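Calcium homeostasis modulator 1 (Oryzias latipes, PDB 6LMT) probably forms a large-pore membrane channel of the calcium homeostasis modulator family, assembled here from eight subunits. Local coordinates at residues 51-54 / 55-58. Numbering follows the deposited sequence.
Sequences YGIG and LLII
Y51 meets L55 one helical turn further on, within the helix 48-70. Its ring carbon CZ lies 3.5 Å from CD1 of L55, and CG of L55 sits over one face of the ring. The ring gets there because CG of Y51 is anti to its own backbone N (chi1 -178°), which brings its far end toward the next turn. The same pair shares a backbone bond, L55 N to Y51 O at 3.1 Å. F39 packs edge-to-face with the Y51 ring and W186 of the second subunit packs on L55, so that this pair contributes to the subunit interface, while G52 O makes a weak hydrogen bond with S123 OG of helix 122-128. I53 puts CG2 3.7 Å from CD1 of I57. I53, packed on I57 and touching a bound cholesterol hemisuccinate, and L56 are both among the residues of a pocket for that sterol. I53 O accepts L56 N at 3.1 Å, an i to i+3 bond whose donor stands 71° out of the carbonyl plane. The i+4 donor, I57 N, is only weakly bonded to I53 O (N-H...O 121°). This sharing is consistent with some 3-10 character in an otherwise helical turn. G54 O takes I58 N as its main, i+4 donor (2.9 Å) and I57 N weakly. Chemically, apolar contacts and shared backbone carbonyls make up the contact, whereas the phenol OH of Y51 takes its polar partners from outside it, OE1 of Q182 on the second subunit and N of S40.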
loop_
_atom_site.group_PDB
_atom_site.type_symbol
_atom_site.label_atom_id
_atom_site.label_comp_id
_atom_site.label_asym_id
_atom_site.label_seq_id
_atom_site.Cartn_x
_atom_site.Cartn_y
_atom_site.Cartn_z
ATOM N N TYR A 51 16.404 17.978 -33.379
ATOM C CA TYR A 51 15.824 17.645 -32.091
ATOM C C TYR A 51 15.258 16.233 -32.098
ATOM O O TYR A 51 15.510 15.455 -31.174
ATOM C CB TYR A 51 14.747 18.656 -31.722
ATOM C CG TYR A 51 14.155 18.388 -30.370
ATOM C CD1 TYR A 51 14.839 18.728 -29.219
ATOM C CD2 TYR A 51 12.934 17.755 -30.241
ATOM C CE1 TYR A 51 14.320 18.474 -27.997
ATOM C CE2 TYR A 51 12.421 17.484 -29.022
ATOM C CZ TYR A 51 13.113 17.857 -27.902
ATOM O OH TYR A 51 12.582 17.592 -26.677
ATOM N N GLY A 52 14.489 15.890 -33.133
ATOM C CA GLY A 52 13.849 14.590 -33.173
ATOM C C GLY A 52 14.819 13.451 -33.397
ATOM O O GLY A 52 14.680 12.388 -32.801
ATOM N N ILE A 53 15.820 13.657 -34.241
ATOM C CA ILE A 53 16.801 12.611 -34.473
ATOM C C ILE A 53 17.863 12.620 -33.385
ATOM O O ILE A 53 18.411 11.570 -33.046
ATOM C CB ILE A 53 17.376 12.759 -35.895
ATOM C CG1 ILE A 53 16.247 12.676 -36.909
ATOM C CG2 ILE A 53 18.345 11.692 -36.248
ATOM C CD1 ILE A 53 15.420 11.442 -36.797
ATOM N N GLY A 54 18.125 13.770 -32.771
ATOM C CA GLY A 54 19.043 13.814 -31.654
ATOM C C GLY A 54 18.538 13.103 -30.423
ATOM O O GLY A 54 19.324 12.525 -29.682
ATOM N N LEU A 55 17.231 13.108 -30.193
ATOM C CA LEU A 55 16.688 12.326 -29.093
ATOM C C LEU A 55 16.629 10.844 -29.378
ATOM O O LEU A 55 16.339 10.064 -28.474
ATOM C CB LEU A 55 15.302 12.809 -28.712
ATOM C CG LEU A 55 15.341 14.068 -27.872
ATOM C CD1 LEU A 55 13.956 14.461 -27.613
ATOM C CD2 LEU A 55 16.049 13.795 -26.569
ATOM N N LEU A 56 16.894 10.441 -30.596
ATOM C CA LEU A 56 16.995 9.047 -30.929
ATOM C C LEU A 56 18.437 8.567 -30.942
ATOM O O LEU A 56 18.674 7.369 -30.810
ATOM C CB LEU A 56 16.317 8.839 -32.281
ATOM C CG LEU A 56 16.038 7.497 -32.904
ATOM C CD1 LEU A 56 15.125 6.703 -32.025
ATOM C CD2 LEU A 56 15.381 7.793 -34.198
ATOM N N ILE A 57 19.402 9.476 -31.042
ATOM C CA ILE A 57 20.815 9.134 -31.172
ATOM C C ILE A 57 21.598 9.422 -29.894
ATOM O O ILE A 57 22.330 8.566 -29.410
ATOM C CB ILE A 57 21.442 9.855 -32.384
ATOM C CG1 ILE A 57 20.916 9.250 -33.672
ATOM C CG2 ILE A 57 22.940 9.795 -32.361
ATOM C CD1 ILE A 57 21.339 9.999 -34.878
ATOM N N ILE A 58 21.464 10.622 -29.340
ATOM C CA ILE A 58 22.308 11.074 -28.229
ATOM C C ILE A 58 22.023 10.355 -26.908
ATOM O O ILE A 58 22.996 9.951 -26.261
ATOM C CB ILE A 58 22.241 12.614 -28.086
ATOM C CG1 ILE A 58 22.834 13.287 -29.313
ATOM C CG2 ILE A 58 22.885 13.118 -26.807
ATOM C CD1 ILE A 58 24.245 12.938 -29.536
#